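Local coordinates for protein amine oxidase (Emericella nidulans, PDB 3PGB) that probably oxidises primary amines to aldehydes with the aid of copper and a topaquinone cofactor formed from one of its own tyrosines, at residues Q774-V778 / N787-Y791; V79-F84 / I104-E108. All coordinates share one frame; numbering follows the deposited sequence.

How the contacts relate
Contact 1 is an antiparallel strand pairing close to the C-terminal end of the modelled chain, held by hydrogen bonds; contact 2 is an apolar helix-on-sheet seam near its beginning. Their centres are 20 Å apart and their nearest atoms about 13 Å apart, so they do not touch; the centre of each lies about 26 Å from the centre of the chain, on the same side of it. Both are remote from the topaquinone at position 484 and from the copper ligands His532, His534 and His698.

Contact 1. Residues Q774-V778 / N787-Y791; sequences QGDVV and NDPFY
Two backbone hydrogen bonds join Val778 and Phe790 into an antiparallel, hydrogen-bonded pair: Val778 N donates to Phe790 O at 3.0 Å, and Phe790 N donates to Val778 O at 3.1 Å. Val778 O is also approached by Pro789 CA at 3.3 Å, a CA-H...O contact. The remaining polar link is between side chains. Gln774 NE2 donates to Tyr791 OH over 3.0 Å; the hydroxyl sits in the amide plane, but the bond is bent, with 137° at the hydrogen, and the amide and ring planes are turned 32° apart.

In the fold, this pairing places the weakly bonded last strand, about 788-790, beside strand 776-781, which in turn runs antiparallel to 437-451 in the copper amine oxidase enzyme domain. Asp776 OD2 is hydrogen-bonded to His439 ND1 of strand 437-451, and Val777 exchanges backbone hydrogen bonds with Thr440. At the Tyr791 end, Gln774 and Tyr791 both pack on Gly744 of the second subunit.

Apolar contacts lie on both sides of the paired backbones. On one, CG of Phe790 stands between its own N and carbonyl carbon (chi1 68°), which brings the ring back over Val778: CB lies over one face, toward the rim, in a CH-pi contact 4.1 Å from the centroid, and CG1 meets CZ at 3.7 Å. On the other, the two branches of Val777 divide the work, CG2 lying alongside Tyr791 CE1 at 3.8 Å while CG1 lies 4.0 Å from Pro789 CB.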
loop_
_atom_site.group_PDB
_atom_site.type_symbol
_atom_site.label_atom_id
_atom_site.label_comp_id
_atom_site.label_asym_id
_atom_site.label_seq_id
_atom_site.Cartn_x
_atom_site.Cartn_y
_atom_site.Cartn_z
ATOM N N GLN A 774 25.821 -3.548 -21.235
ATOM C CA GLN A 774 27.278 -3.371 -21.167
ATOM C C GLN A 774 27.793 -3.256 -19.735
ATOM O O GLN A 774 28.886 -3.739 -19.418
ATOM C CB GLN A 774 27.726 -2.164 -22.004
ATOM C CG GLN A 774 27.127 -0.822 -21.605
ATOM C CD GLN A 774 27.360 0.243 -22.663
ATOM O OE1 GLN A 774 26.430 0.931 -23.079
ATOM N NE2 GLN A 774 28.604 0.370 -23.115
ATOM N N GLY A 775 27.010 -2.618 -18.877
ATOM C CA GLY A 775 27.368 -2.485 -17.473
ATOM C C GLY A 775 28.133 -1.205 -17.197
ATOM O O GLY A 775 27.725 -0.122 -17.629
ATOM N N ASP A 776 29.250 -1.337 -16.490
ATOM C CA ASP A 776 29.946 -0.190 -15.911
ATOM C C ASP A 776 31.067 0.318 -16.822
ATOM O O ASP A 776 32.038 -0.392 -17.067
ATOM C CB ASP A 776 30.492 -0.574 -14.529
ATOM C CG ASP A 776 31.487 0.432 -13.981
ATOM O OD1 ASP A 776 31.421 1.620 -14.380
ATOM O OD2 ASP A 776 32.334 0.026 -13.151
ATOM N N VAL A 777 30.933 1.556 -17.297
ATOM C CA VAL A 777 31.922 2.161 -18.188
ATOM C C VAL A 777 32.917 3.014 -17.405
ATOM O O VAL A 777 32.570 4.080 -16.900
ATOM C CB VAL A 777 31.247 3.019 -19.268
ATOM C CG1 VAL A 777 32.294 3.633 -20.196
ATOM C CG2 VAL A 777 30.250 2.180 -20.052
ATOM N N VAL A 778 34.159 2.538 -17.328
ATOM C CA VAL A 778 35.194 3.171 -16.513
ATOM C C VAL A 778 36.082 4.089 -17.356
ATOM O O VAL A 778 36.536 3.702 -18.432
ATOM C CB VAL A 778 36.091 2.116 -15.813
ATOM C CG1 VAL A 778 36.939 2.775 -14.730
ATOM C CG2 VAL A 778 35.246 0.988 -15.216
ATOM N N ASN A 787 39.419 9.464 -23.526
ATOM C CA ASN A 787 39.249 8.862 -24.855
ATOM C C ASN A 787 39.524 7.355 -24.900
ATOM O O ASN A 787 39.374 6.735 -25.955
ATOM C CB ASN A 787 40.133 9.582 -25.884
ATOM C CG ASN A 787 39.711 11.033 -26.109
ATOM O OD1 ASN A 787 38.519 11.341 -26.206
ATOM N ND2 ASN A 787 40.692 11.927 -26.196
ATOM N N ASP A 788 39.919 6.770 -23.765
ATOM C CA ASP A 788 40.172 5.328 -23.676
ATOM C C ASP A 788 39.374 4.666 -22.536
ATOM O O ASP A 788 39.963 4.189 -21.560
ATOM C CB ASP A 788 41.672 5.066 -23.504
ATOM N N PRO A 789 38.027 4.625 -22.662
ATOM C CA PRO A 789 37.201 3.935 -21.670
ATOM C C PRO A 789 37.343 2.422 -21.771
ATOM O O PRO A 789 37.798 1.910 -22.793
ATOM C CB PRO A 789 35.779 4.364 -22.036
ATOM C CG PRO A 789 35.835 4.631 -23.480
ATOM C CD PRO A 789 37.203 5.200 -23.742
ATOM N N PHE A 790 36.948 1.718 -20.716
ATOM C CA PHE A 790 37.140 0.272 -20.642
ATOM C C PHE A 790 36.240 -0.348 -19.567
ATOM O O PHE A 790 35.438 0.349 -18.943
ATOM C CB PHE A 790 38.615 -0.040 -20.347
ATOM C CG PHE A 790 39.054 0.377 -18.972
ATOM C CD1 PHE A 790 39.120 -0.548 -17.936
ATOM C CD2 PHE A 790 39.383 1.696 -18.707
ATOM C CE1 PHE A 790 39.517 -0.164 -16.661
ATOM C CE2 PHE A 790 39.781 2.089 -17.436
ATOM C CZ PHE A 790 39.849 1.157 -16.412
ATOM N N TYR A 791 36.388 -1.657 -19.364
ATOM C CA TYR A 791 35.621 -2.401 -18.365
ATOM C C TYR A 791 36.554 -3.323 -17.571
ATOM O O TYR A 791 36.249 -3.736 -16.447
ATOM C CB TYR A 791 34.528 -3.229 -19.050
ATOM C CG TYR A 791 33.737 -2.489 -20.119
ATOM C CD1 TYR A 791 32.492 -1.933 -19.833
ATOM C CD2 TYR A 791 34.226 -2.362 -21.422
ATOM C CE1 TYR A 791 31.756 -1.259 -20.808
ATOM C CE2 TYR A 791 33.498 -1.689 -22.404
ATOM C CZ TYR A 791 32.263 -1.140 -22.090
ATOM O OH TYR A 791 31.527 -0.485 -23.050
#

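Contact 2. Residues V79-F84 / I104-E108; sequences VAKWLF and IALIE
Ile104 and Ile107 both turn toward segment 79-84, the end of helix 73-84, although they are three residues apart in one strand, a spacing that would normally put them on opposite faces. A classic beta bulge explains it: Ala105 and Leu106 both face Arg135 of the adjoining strand 131-138, and the extra residue resets the alternation. The motif is a helix laid on an antiparallel sheet; the axes of segments 79-84 and 104-108 approach to 10.4 Å, with 132° between their N-to-C directions. No hydrogen bond crosses the seam, and five of its six touching residues are buried.

Ile107 uses both branches: CG2 slides past Val79 CG1 at 3.6 Å, the two side chains running in opposite directions, while CD1 rests against Ala80 and meets Leu83 CD1 tip to tip. With CG1 anti to the carbonyl carbon (chi1 -55°) and the chain extended beyond it, that delta methyl is carried out to the helix. Val134 touches Val79 and Leu83, and Tyr433 packs on both isoleucines. Phe84, whose ring also stacks with Phe782, closes the end beside Ile104, and here Ile104 CD1 lies obliquely to the ring, 3.6 Å from Phe84 CZ and 3.9 Å from Leu83 CD1.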
loop_
_atom_site.group_PDB
_atom_site.type_symbol
_atom_site.label_atom_id
_atom_site.label_comp_id
_atom_site.label_asym_id
_atom_site.label_seq_id
_atom_site.Cartn_x
_atom_site.Cartn_y
_atom_site.Cartn_z
ATOM N N VAL A 79 40.564 18.170 -10.066
ATOM C CA VAL A 79 40.700 18.039 -8.617
ATOM C C VAL A 79 41.633 16.890 -8.233
ATOM O O VAL A 79 42.447 17.039 -7.337
ATOM C CB VAL A 79 39.334 17.845 -7.940
ATOM C CG1 VAL A 79 39.505 17.536 -6.460
ATOM C CG2 VAL A 79 38.477 19.081 -8.136
ATOM N N ALA A 80 41.524 15.755 -8.915
ATOM C CA ALA A 80 42.416 14.628 -8.651
ATOM C C ALA A 80 43.871 15.049 -8.857
ATOM O O ALA A 80 44.705 14.897 -7.965
ATOM C CB ALA A 80 42.072 13.447 -9.544
ATOM N N LYS A 81 44.154 15.599 -10.031
ATOM C CA LYS A 81 45.491 16.075 -10.376
ATOM C C LYS A 81 46.019 17.073 -9.332
ATOM O O LYS A 81 47.172 16.984 -8.906
ATOM C CB LYS A 81 45.471 16.710 -11.778
ATOM C CG LYS A 81 46.831 17.172 -12.308
ATOM C CD LYS A 81 47.203 18.561 -11.780
ATOM N N TRP A 82 45.161 18.006 -8.925
ATOM C CA TRP A 82 45.504 19.020 -7.923
ATOM C C TRP A 82 45.881 18.398 -6.587
ATOM O O TRP A 82 46.881 18.783 -5.976
ATOM C CB TRP A 82 44.315 19.951 -7.715
ATOM C CG TRP A 82 44.594 21.158 -6.886
ATOM C CD1 TRP A 82 45.087 22.349 -7.320
ATOM C CD2 TRP A 82 44.348 21.311 -5.484
ATOM N NE1 TRP A 82 45.185 23.234 -6.274
ATOM C CE2 TRP A 82 44.737 22.622 -5.134
ATOM C CE3 TRP A 82 43.852 20.462 -4.486
ATOM C CZ2 TRP A 82 44.642 23.109 -3.828
ATOM C CZ3 TRP A 82 43.758 20.943 -3.188
ATOM C CH2 TRP A 82 44.153 22.258 -2.870
ATOM N N LEU A 83 45.072 17.437 -6.138
ATOM C CA LEU A 83 45.291 16.777 -4.852
ATOM C C LEU A 83 46.641 16.062 -4.808
ATOM O O LEU A 83 47.323 16.093 -3.788
ATOM C CB LEU A 83 44.155 15.790 -4.532
ATOM C CG LEU A 83 42.836 16.392 -4.041
ATOM C CD1 LEU A 83 41.719 15.347 -4.007
ATOM C CD2 LEU A 83 43.010 17.020 -2.671
ATOM N N PHE A 84 47.024 15.422 -5.908
ATOM C CA PHE A 84 48.296 14.696 -5.949
ATOM C C PHE A 84 49.486 15.643 -5.990
ATOM O O PHE A 84 50.586 15.270 -5.580
ATOM C CB PHE A 84 48.344 13.712 -7.127
ATOM C CG PHE A 84 47.486 12.493 -6.924
ATOM C CD1 PHE A 84 47.816 11.555 -5.958
ATOM C CD2 PHE A 84 46.344 12.294 -7.680
ATOM C CE1 PHE A 84 47.033 10.442 -5.756
ATOM C CE2 PHE A 84 45.555 11.180 -7.483
ATOM C CZ PHE A 84 45.902 10.251 -6.520
ATOM N N ILE A 104 42.832 8.622 -1.948
ATOM C CA ILE A 104 41.628 9.425 -2.155
ATOM C C ILE A 104 40.413 8.494 -2.179
ATOM O O ILE A 104 40.206 7.760 -3.142
ATOM C CB ILE A 104 41.706 10.231 -3.478
ATOM C CG1 ILE A 104 42.923 11.150 -3.478
ATOM C CG2 ILE A 104 40.448 11.060 -3.693
ATOM C CD1 ILE A 104 43.157 11.842 -4.797
ATOM N N ALA A 105 39.619 8.526 -1.115
ATOM C CA ALA A 105 38.434 7.679 -1.021
ATOM C C ALA A 105 37.288 8.225 -1.872
ATOM O O ALA A 105 36.515 7.456 -2.436
ATOM C CB ALA A 105 37.989 7.530 0.441
ATOM N N LEU A 106 37.176 9.544 -1.967
ATOM C CA LEU A 106 36.080 10.149 -2.711
ATOM C C LEU A 106 36.396 11.564 -3.169
ATOM O O LEU A 106 37.030 12.325 -2.454
ATOM C CB LEU A 106 34.812 10.170 -1.857
ATOM C CG LEU A 106 33.545 10.725 -2.508
ATOM C CD1 LEU A 106 33.139 9.885 -3.705
ATOM C CD2 LEU A 106 32.420 10.803 -1.490
ATOM N N ILE A 107 35.948 11.891 -4.376
ATOM C CA ILE A 107 35.933 13.260 -4.875
ATOM C C ILE A 107 34.552 13.490 -5.461
ATOM O O ILE A 107 34.138 12.781 -6.385
ATOM C CB ILE A 107 36.989 13.498 -5.968
ATOM C CG1 ILE A 107 38.385 13.110 -5.475
ATOM C CG2 ILE A 107 36.989 14.942 -6.384
ATOM C CD1 ILE A 107 39.462 13.254 -6.533
ATOM N N GLU A 108 33.833 14.463 -4.914
ATOM C CA GLU A 108 32.474 14.759 -5.358
ATOM C C GLU A 108 32.172 16.242 -5.205
ATOM O O GLU A 108 32.939 16.973 -4.585
ATOM C CB GLU A 108 31.457 13.951 -4.549
ATOM C CG GLU A 108 31.414 14.319 -3.060
ATOM C CD GLU A 108 30.262 13.676 -2.318
ATOM O OE1 GLU A 108 29.657 12.719 -2.855
ATOM O OE2 GLU A 108 29.963 14.135 -1.192
#